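PDB 2HSI: putative peptidase M23 from Pseudomonas aeruginosa PAO1, which probably acts as a zinc-dependent endopeptidase of the M23 family, whose members typically cleave peptide bonds in bacterial cell-wall peptidoglycan. Local coordinates for residues 156-161 with 185-190; 83-88 with 98-103; 127-132 with 206-211. One frame throughout, in Å; residues are numbered along the deposited sequence.

Interaction 1 of 3, residues 156-161 with 185-190; sequences KPVDGP and FAVPAG
Pro161 and Ala186 bring two irregular segments together, their CA atoms 5.6 Å apart, through one backbone bond: Ala186 N donates to Pro161 O over 2.9 Å. The same oxygen also receives a longer CA-H...O contact from Phe185. Inverse gamma turns centred on Asp159 and Ala186 bend the two chains.

The Phe185 ring is the main apolar piece. CG2 of Val158 packs 3.6 Å from Phe185 CG, while CD of Pro157 approaches CZ at the far end of the ring. The carbonyl oxygen of Gly160 sits at the ring edge, near its plane, 3.6 Å from Phe185 CD1. Lys156 bends at chi3 (67°), which brings its CE to Phe185 CE1 and its NZ to Gly160 O at 2.8 Å, the ammonium lying above the carbonyl plane. Val187 CG1 rests 3.8 Å from Gly160 CA, and its CG2 meets Val158 CG2.

Trp262 of strand 260-266 also touches Phe185, whose neighbour Asp184 is a zinc ligand; the Phe185 side chain lies about 8 Å from the metal. The chemistry is thus an apolar cluster around Phe185, close to the zinc site, where Gly160 O both accepts from Lys156 NZ and lies at the ring edge, and a single backbone bond joins the two segments.

Interaction 2 of 3, residues 83-88 with 98-103; sequences GPQKLE and ERFSVG
Gln85 and Phe100 form the middle of three hydrogen-bonded pairs between 83-88 and 98-103, two antiparallel strands of a hairpin, and their side chains lie against each other on one face of the sheet. CB of Gln85 sits over the Phe100 ring, 3.6 Å from its centroid and 18° off the normal, a CH-pi contact. The ring gets there because Phe100 CG stands between its own backbone N and carbonyl carbon (chi1 64°), while its edge meets Leu87 CB. One carbon further out, Gln85 CG touches Val102 CG2 at 3.5 Å.

Bent at chi2, the Gln85 chain turns its amide back so that NE2 reaches Gly83 O, at 3.2 Å. That oxygen also accepts from Val102 N at 2.9 Å, the two donors arriving from opposite faces of the carbonyl plane. Reciprocal backbone bonds join Gly83 with Val102, Gln85 with Phe100 and Leu87 with Glu98.

On the opposite face Lys86 and Arg99 run side by side in the same direction; Lys86 CE lies over one face of the guanidinium, 3.8 Å from Arg99 NH2. Their like charges, with NZ 4.2 Å from NH2, probably repel somewhat.

Further out, Gln85 OE1 is bonded to Tyr55 OH, and the Tyr55 ring meets Phe100. The hairpin therefore has two chemistries: a largely apolar face built round Phe100, Leu87 and Val102, turned to strands 39-43 and 70-75, and an exposed face where Lys86 and Arg99 lie together.

Interaction 3 of 3, residues 127-132 with 206-211; sequences LKRIER and DYFFNG
The tight turn that leaves strand 199-207 for strand 213-219 meets the first turns of helix 127-141 here, with Arg129 and Ile130 reaching the loop. Tyr207 and Gly211 close the turn by exchanging backbone bonds, and Phe208 and Phe209 project from it.

Arg129 is extended, with CG anti to the backbone N (chi1 176°), and this carries its guanidinium to the end of the strand. There NH1 donates to Asp206 O over 2.9 Å, with the oxygen near the guanidinium plane but the N-H bent to 133°. One face of the group lies over Phe208 N and CA. The guanidinium and the Phe208 ring are almost perpendicular, and NH2 comes to the ring edge, 4.1 Å from CD1.

Ile130 supplies the apolar half. Its CD1 lies over the face of Phe208, 4.1 Å from the ring centroid, and also touches Phe209 CE2 at 3.7 Å. Within the turn the two phenylalanines meet as well, Phe208 CD2 standing 3.6 Å above the centre of the Phe209 ring.

One helical turn further along, Glu133 ties both parts together: it forms a salt bridge with Arg129 NE and accepts from Phe208 N. Glu136 bonds Tyr207 OH and Gln137 bonds Asn210, so residues on successive turns of helix 127-141 bond to the loop, while Asn210 also packs against strand 222-229 and Arg254 touches both phenylalanines.

Overall arrangement
The three contacts are separate, with nearest atoms at least about 13 Å apart. Interaction 2 belongs to the N-terminal domain and joins neighbouring strands of its six-stranded sheet, far from the zinc. Interactions 1 and 3 involve the peptidase domain, interaction 1 being nested within the chain loop that interaction 3 closes. Interaction 1 is partly buried and packs loop 156-161 round Phe185, which follows a zinc ligand in the chain, whereas interactions 2 and 3 are surface contacts, although Leu87 and Val102 of interaction 2 are buried. Their chemistry follows: reciprocal backbone bonding in the hairpin, apolar packing round one ring in interaction 1, and an arginine-to-carbonyl bond with aliphatic-aromatic packing where helix meets turn.

Interaction 1 of 3, residues 156-161 with 185-190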
loop_
_atom_site.group_PDB
_atom_site.type_symbol
_atom_site.label_atom_id
_atom_site.label_comp_id
_atom_site.label_asym_id
_atom_site.label_seq_id
_atom_site.Cartn_x
_atom_site.Cartn_y
_atom_site.Cartn_z
ATOM N N LYS A 156 -7.181 -9.698 -5.393
ATOM C CA LYS A 156 -7.805 -8.652 -6.189
ATOM C C LYS A 156 -9.022 -8.143 -5.416
ATOM O O LYS A 156 -9.803 -8.943 -4.899
ATOM C CB LYS A 156 -8.237 -9.190 -7.552
ATOM C CG LYS A 156 -7.095 -9.482 -8.501
ATOM C CD LYS A 156 -7.579 -10.229 -9.729
ATOM C CE LYS A 156 -8.479 -9.360 -10.580
ATOM N NZ LYS A 156 -8.984 -10.094 -11.769
ATOM N N PRO A 157 -9.155 -6.811 -5.287
ATOM C CA PRO A 157 -10.292 -6.228 -4.579
ATOM C C PRO A 157 -11.620 -6.306 -5.333
ATOM O O PRO A 157 -12.677 -6.181 -4.714
ATOM C CB PRO A 157 -9.872 -4.778 -4.359
ATOM C CG PRO A 157 -8.840 -4.510 -5.369
ATOM C CD PRO A 157 -8.220 -5.792 -5.788
ATOM N N VAL A 158 -11.564 -6.515 -6.649
ATOM C CA VAL A 158 -12.767 -6.773 -7.452
ATOM C C VAL A 158 -12.529 -7.920 -8.432
ATOM O O VAL A 158 -11.404 -8.104 -8.913
ATOM C CB VAL A 158 -13.231 -5.517 -8.243
ATOM C CG1 VAL A 158 -13.877 -4.487 -7.323
ATOM C CG2 VAL A 158 -12.086 -4.893 -8.988
ATOM N N ASP A 159 -13.579 -8.690 -8.716
ATOM C CA ASP A 159 -13.506 -9.773 -9.693
ATOM C C ASP A 159 -13.727 -9.228 -11.106
ATOM O O ASP A 159 -14.839 -9.279 -11.639
ATOM C CB ASP A 159 -14.521 -10.879 -9.361
ATOM C CG ASP A 159 -14.321 -11.472 -7.969
ATOM O OD1 ASP A 159 -13.159 -11.652 -7.543
ATOM O OD2 ASP A 159 -15.337 -11.770 -7.303
ATOM N N GLY A 160 -12.663 -8.695 -11.697
ATOM C CA GLY A 160 -12.720 -8.110 -13.028
ATOM C C GLY A 160 -11.329 -7.882 -13.585
ATOM O O GLY A 160 -10.347 -7.934 -12.837
ATOM N N PRO A 161 -11.234 -7.624 -14.904
ATOM C CA PRO A 161 -9.949 -7.438 -15.578
ATOM C C PRO A 161 -9.273 -6.136 -15.169
ATOM O O PRO A 161 -9.957 -5.159 -14.852
ATOM C CB PRO A 161 -10.331 -7.387 -17.065
ATOM C CG PRO A 161 -11.746 -7.900 -17.136
ATOM C CD PRO A 161 -12.360 -7.496 -15.844
ATOM N N PHE A 185 -9.248 -1.200 -12.491
ATOM C CA PHE A 185 -9.960 -2.391 -12.926
ATOM C C PHE A 185 -11.178 -1.973 -13.741
ATOM O O PHE A 185 -11.887 -1.028 -13.372
ATOM C CB PHE A 185 -10.407 -3.241 -11.737
ATOM C CG PHE A 185 -9.273 -3.816 -10.931
ATOM C CD1 PHE A 185 -8.795 -5.094 -11.198
ATOM C CD2 PHE A 185 -8.695 -3.086 -9.891
ATOM C CE1 PHE A 185 -7.745 -5.637 -10.454
ATOM C CE2 PHE A 185 -7.645 -3.617 -9.141
ATOM C CZ PHE A 185 -7.168 -4.896 -9.426
ATOM N N ALA A 186 -11.396 -2.671 -14.854
ATOM C CA ALA A 186 -12.565 -2.459 -15.703
ATOM C C ALA A 186 -13.768 -3.206 -15.129
ATOM O O ALA A 186 -14.010 -4.372 -15.458
ATOM C CB ALA A 186 -12.276 -2.901 -17.133
ATOM N N VAL A 187 -14.489 -2.531 -14.237
ATOM C CA VAL A 187 -15.707 -3.065 -13.614
ATOM C C VAL A 187 -16.780 -1.969 -13.568
ATOM O O VAL A 187 -16.445 -0.784 -13.474
ATOM C CB VAL A 187 -15.460 -3.646 -12.177
ATOM C CG1 VAL A 187 -14.784 -5.014 -12.233
ATOM C CG2 VAL A 187 -14.673 -2.679 -11.304
ATOM N N PRO A 188 -18.072 -2.352 -13.660
ATOM C CA PRO A 188 -19.134 -1.338 -13.617
ATOM C C PRO A 188 -19.375 -0.763 -12.218
ATOM O O PRO A 188 -18.885 -1.315 -11.231
ATOM C CB PRO A 188 -20.368 -2.111 -14.089
ATOM C CG PRO A 188 -20.099 -3.525 -13.677
ATOM C CD PRO A 188 -18.618 -3.715 -13.840
ATOM N N ALA A 189 -20.119 0.342 -12.152
ATOM C CA ALA A 189 -20.567 0.923 -10.889
ATOM C C ALA A 189 -21.454 -0.052 -10.121
ATOM O O ALA A 189 -22.299 -0.734 -10.710
ATOM C CB ALA A 189 -21.306 2.233 -11.136
ATOM N N GLY A 190 -21.241 -0.129 -8.810
ATOM C CA GLY A 190 -21.985 -1.059 -7.966
ATOM C C GLY A 190 -21.297 -2.389 -7.702
ATOM O O GLY A 190 -21.783 -3.187 -6.903
#

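Interaction 2 of 3, residues 83-88 with 98-103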
loop_
_atom_site.group_PDB
_atom_site.type_symbol
_atom_site.label_atom_id
_atom_site.label_comp_id
_atom_site.label_asym_id
_atom_site.label_seq_id
_atom_site.Cartn_x
_atom_site.Cartn_y
_atom_site.Cartn_z
ATOM N N GLY A 83 19.915 2.607 -8.593
ATOM C CA GLY A 83 21.211 2.641 -7.930
ATOM C C GLY A 83 21.160 1.985 -6.559
ATOM O O GLY A 83 20.113 1.446 -6.159
ATOM N N PRO A 84 22.284 2.038 -5.821
ATOM C CA PRO A 84 22.350 1.487 -4.467
ATOM C C PRO A 84 21.491 2.307 -3.515
ATOM O O PRO A 84 21.383 3.531 -3.676
ATOM C CB PRO A 84 23.827 1.644 -4.079
ATOM C CG PRO A 84 24.554 1.992 -5.337
ATOM C CD PRO A 84 23.565 2.647 -6.235
ATOM N N GLN A 85 20.886 1.626 -2.538
ATOM C CA GLN A 85 20.035 2.263 -1.514
ATOM C C GLN A 85 20.436 1.735 -0.147
ATOM O O GLN A 85 21.047 0.676 -0.061
ATOM C CB GLN A 85 18.562 1.917 -1.721
ATOM C CG GLN A 85 18.077 1.987 -3.142
ATOM C CD GLN A 85 17.831 3.388 -3.585
ATOM O OE1 GLN A 85 17.341 4.216 -2.811
ATOM N NE2 GLN A 85 18.165 3.679 -4.842
ATOM N N LYS A 86 20.082 2.467 0.904
ATOM C CA LYS A 86 20.442 2.113 2.278
ATOM C C LYS A 86 19.170 1.942 3.111
ATOM O O LYS A 86 18.234 2.720 2.982
ATOM C CB LYS A 86 21.323 3.203 2.916
ATOM C CG LYS A 86 22.671 3.413 2.237
ATOM C CD LYS A 86 23.393 4.644 2.764
ATOM C CE LYS A 86 24.668 4.914 1.966
ATOM N NZ LYS A 86 25.392 6.110 2.482
ATOM N N LEU A 87 19.151 0.910 3.947
ATOM C CA LEU A 87 18.105 0.709 4.935
ATOM C C LEU A 87 18.754 0.813 6.305
ATOM O O LEU A 87 19.775 0.177 6.551
ATOM C CB LEU A 87 17.488 -0.672 4.719
ATOM C CG LEU A 87 16.198 -1.114 5.389
ATOM C CD1 LEU A 87 14.985 -0.302 4.915
ATOM C CD2 LEU A 87 16.005 -2.562 5.030
ATOM N N GLU A 88 18.199 1.651 7.178
ATOM C CA GLU A 88 18.661 1.739 8.554
ATOM C C GLU A 88 17.946 0.667 9.392
ATOM O O GLU A 88 16.717 0.608 9.420
ATOM C CB GLU A 88 18.388 3.127 9.137
ATOM C CG GLU A 88 19.128 4.259 8.450
ATOM C CD GLU A 88 18.805 5.611 9.049
ATOM O OE1 GLU A 88 17.650 6.068 8.897
ATOM O OE2 GLU A 88 19.702 6.215 9.678
ATOM N N GLU A 98 21.809 -1.688 6.012
ATOM C CA GLU A 98 21.837 -2.755 5.028
ATOM C C GLU A 98 21.547 -2.186 3.657
ATOM O O GLU A 98 20.528 -1.531 3.451
ATOM C CB GLU A 98 20.840 -3.856 5.386
ATOM C CG GLU A 98 21.107 -4.553 6.734
ATOM C CD GLU A 98 22.514 -5.143 6.884
ATOM O OE1 GLU A 98 23.071 -5.726 5.930
ATOM O OE2 GLU A 98 23.056 -5.043 7.989
ATOM N N ARG A 99 22.459 -2.427 2.726
ATOM C CA ARG A 99 22.285 -1.921 1.373
ATOM C C ARG A 99 21.487 -2.854 0.479
ATOM O O ARG A 99 21.496 -4.073 0.651
ATOM C CB ARG A 99 23.638 -1.573 0.732
ATOM C CG ARG A 99 24.264 -0.368 1.364
ATOM C CD ARG A 99 25.371 0.203 0.526
ATOM N NE ARG A 99 26.178 1.132 1.299
ATOM C CZ ARG A 99 27.088 1.949 0.779
ATOM N NH1 ARG A 99 27.317 1.949 -0.525
ATOM N NH2 ARG A 99 27.766 2.770 1.569
ATOM N N PHE A 100 20.782 -2.254 -0.469
ATOM C CA PHE A 100 20.101 -3.002 -1.496
ATOM C C PHE A 100 20.177 -2.193 -2.792
ATOM O O PHE A 100 20.673 -1.081 -2.788
ATOM C CB PHE A 100 18.668 -3.365 -1.082
ATOM C CG PHE A 100 17.746 -2.180 -0.885
ATOM C CD1 PHE A 100 16.869 -1.802 -1.888
ATOM C CD2 PHE A 100 17.717 -1.485 0.325
ATOM C CE1 PHE A 100 15.993 -0.727 -1.699
ATOM C CE2 PHE A 100 16.852 -0.411 0.523
ATOM C CZ PHE A 100 15.982 -0.036 -0.498
ATOM N N SER A 101 19.708 -2.757 -3.893
ATOM C CA SER A 101 19.824 -2.072 -5.178
ATOM C C SER A 101 18.461 -1.897 -5.815
ATOM O O SER A 101 17.608 -2.785 -5.742
ATOM C CB SER A 101 20.758 -2.849 -6.113
ATOM O OG SER A 101 22.057 -2.946 -5.551
ATOM N N VAL A 102 18.259 -0.737 -6.425
ATOM C CA VAL A 102 17.079 -0.496 -7.243
ATOM C C VAL A 102 17.526 -0.527 -8.713
ATOM O O VAL A 102 18.413 0.237 -9.119
ATOM C CB VAL A 102 16.377 0.828 -6.850
ATOM C CG1 VAL A 102 15.297 1.213 -7.848
ATOM C CG2 VAL A 102 15.756 0.710 -5.445
ATOM N N GLY A 103 16.947 -1.451 -9.476
ATOM C CA GLY A 103 17.221 -1.566 -10.911
ATOM C C GLY A 103 16.252 -0.700 -11.687
ATOM O O GLY A 103 15.380 -0.072 -11.098
#

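Interaction 3 of 3, residues 127-132 with 206-211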
loop_
_atom_site.group_PDB
_atom_site.type_symbol
_atom_site.label_atom_id
_atom_site.label_comp_id
_atom_site.label_asym_id
_atom_site.label_seq_id
_atom_site.Cartn_x
_atom_site.Cartn_y
_atom_site.Cartn_z
ATOM N N LEU A 127 -9.696 26.122 -2.110
ATOM C CA LEU A 127 -8.462 25.338 -2.139
ATOM C C LEU A 127 -8.052 24.965 -0.713
ATOM O O LEU A 127 -7.215 24.090 -0.499
ATOM C CB LEU A 127 -7.353 26.139 -2.838
ATOM C CG LEU A 127 -7.719 26.854 -4.147
ATOM C CD1 LEU A 127 -6.569 27.724 -4.646
ATOM C CD2 LEU A 127 -8.167 25.870 -5.221
ATOM N N LYS A 128 -8.660 25.655 0.248
ATOM C CA LYS A 128 -8.516 25.400 1.674
ATOM C C LYS A 128 -9.039 24.017 2.056
ATOM O O LYS A 128 -8.430 23.325 2.882
ATOM C CB LYS A 128 -9.318 26.454 2.424
ATOM C CG LYS A 128 -9.044 26.567 3.907
ATOM C CD LYS A 128 -10.161 27.355 4.595
ATOM C CE LYS A 128 -10.484 28.674 3.878
ATOM N NZ LYS A 128 -9.813 29.849 4.485
ATOM N N ARG A 129 -10.180 23.639 1.474
ATOM C CA ARG A 129 -10.700 22.273 1.568
ATOM C C ARG A 129 -9.696 21.277 0.986
ATOM O O ARG A 129 -9.329 20.326 1.666
ATOM C CB ARG A 129 -12.054 22.140 0.857
ATOM C CG ARG A 129 -12.623 20.723 0.833
ATOM C CD ARG A 129 -13.661 20.532 -0.282
ATOM N NE ARG A 129 -14.033 19.122 -0.401
ATOM C CZ ARG A 129 -14.992 18.642 -1.184
ATOM N NH1 ARG A 129 -15.235 17.335 -1.191
ATOM N NH2 ARG A 129 -15.715 19.459 -1.946
ATOM N N ILE A 130 -9.254 21.518 -0.254
ATOM C CA ILE A 130 -8.326 20.628 -0.968
ATOM C C ILE A 130 -7.025 20.401 -0.183
ATOM O O ILE A 130 -6.557 19.259 -0.092
ATOM C CB ILE A 130 -8.075 21.109 -2.443
ATOM C CG1 ILE A 130 -9.299 20.788 -3.319
ATOM C CG2 ILE A 130 -6.808 20.488 -3.038
ATOM C CD1 ILE A 130 -9.388 21.580 -4.635
ATOM N N GLU A 131 -6.493 21.487 0.399
ATOM C CA GLU A 131 -5.288 21.436 1.226
ATOM C C GLU A 131 -5.485 20.509 2.428
ATOM O O GLU A 131 -4.622 19.682 2.723
ATOM C CB GLU A 131 -4.887 22.847 1.679
ATOM C CG GLU A 131 -3.573 22.925 2.458
ATOM C CD GLU A 131 -3.092 24.352 2.704
ATOM O OE1 GLU A 131 -1.860 24.549 2.776
ATOM O OE2 GLU A 131 -3.929 25.274 2.831
ATOM N N ARG A 132 -6.630 20.650 3.095
ATOM C CA ARG A 132 -6.997 19.831 4.242
ATOM C C ARG A 132 -7.162 18.350 3.863
ATOM O O ARG A 132 -6.674 17.475 4.578
ATOM C CB ARG A 132 -8.281 20.376 4.868
ATOM C CG ARG A 132 -8.360 20.198 6.366
ATOM C CD ARG A 132 -9.796 20.239 6.858
ATOM N NE ARG A 132 -10.492 18.977 6.594
ATOM C CZ ARG A 132 -11.378 18.784 5.620
ATOM N NH1 ARG A 132 -11.709 19.771 4.796
ATOM N NH2 ARG A 132 -11.938 17.593 5.468
ATOM N N ASP A 206 -14.827 12.143 1.667
ATOM C CA ASP A 206 -15.514 12.442 0.424
ATOM C C ASP A 206 -14.803 13.667 -0.114
ATOM O O ASP A 206 -15.102 14.804 0.258
ATOM C CB ASP A 206 -17.010 12.695 0.632
ATOM C CG ASP A 206 -17.828 12.503 -0.649
ATOM O OD1 ASP A 206 -17.309 12.741 -1.763
ATOM O OD2 ASP A 206 -19.010 12.114 -0.546
ATOM N N TYR A 207 -13.841 13.403 -0.984
ATOM C CA TYR A 207 -12.867 14.409 -1.383
ATOM C C TYR A 207 -13.158 15.009 -2.738
ATOM O O TYR A 207 -13.815 14.388 -3.565
ATOM C CB TYR A 207 -11.465 13.796 -1.371
ATOM C CG TYR A 207 -11.041 13.251 -0.020
ATOM C CD1 TYR A 207 -11.301 13.958 1.157
ATOM C CD2 TYR A 207 -10.362 12.040 0.077
ATOM C CE1 TYR A 207 -10.903 13.475 2.397
ATOM C CE2 TYR A 207 -9.970 11.544 1.310
ATOM C CZ TYR A 207 -10.232 12.265 2.461
ATOM O OH TYR A 207 -9.836 11.767 3.680
ATOM N N PHE A 208 -12.655 16.223 -2.952
ATOM C CA PHE A 208 -12.869 16.956 -4.199
ATOM C C PHE A 208 -12.405 16.183 -5.439
ATOM O O PHE A 208 -13.151 16.066 -6.408
ATOM C CB PHE A 208 -12.191 18.334 -4.139
ATOM C CG PHE A 208 -12.460 19.189 -5.349
ATOM C CD1 PHE A 208 -13.585 20.003 -5.396
ATOM C CD2 PHE A 208 -11.600 19.163 -6.451
ATOM C CE1 PHE A 208 -13.852 20.787 -6.521
ATOM C CE2 PHE A 208 -11.858 19.936 -7.580
ATOM C CZ PHE A 208 -12.983 20.752 -7.614
ATOM N N PHE A 209 -11.175 15.668 -5.408
ATOM C CA PHE A 209 -10.613 14.926 -6.541
ATOM C C PHE A 209 -10.932 13.430 -6.493
ATOM O O PHE A 209 -11.416 12.854 -7.475
ATOM C CB PHE A 209 -9.095 15.138 -6.628
ATOM C CG PHE A 209 -8.699 16.558 -6.933
ATOM C CD1 PHE A 209 -8.914 17.095 -8.195
ATOM C CD2 PHE A 209 -8.107 17.356 -5.959
ATOM C CE1 PHE A 209 -8.555 18.418 -8.485
ATOM C CE2 PHE A 209 -7.739 18.677 -6.236
ATOM C CZ PHE A 209 -7.968 19.207 -7.501
ATOM N N ASN A 210 -10.665 12.817 -5.344
ATOM C CA ASN A 210 -10.757 11.365 -5.187
ATOM C C ASN A 210 -12.152 10.818 -4.898
ATOM O O ASN A 210 -12.347 9.611 -4.943
ATOM C CB ASN A 210 -9.771 10.884 -4.107
ATOM C CG ASN A 210 -8.318 10.943 -4.567
ATOM O OD1 ASN A 210 -8.040 11.003 -5.767
ATOM N ND2 ASN A 210 -7.385 10.909 -3.612
ATOM N N GLY A 211 -13.113 11.694 -4.599
ATOM C CA GLY A 211 -14.465 11.252 -4.234
ATOM C C GLY A 211 -14.498 10.426 -2.963
ATOM O O GLY A 211 -13.682 10.645 -2.050
#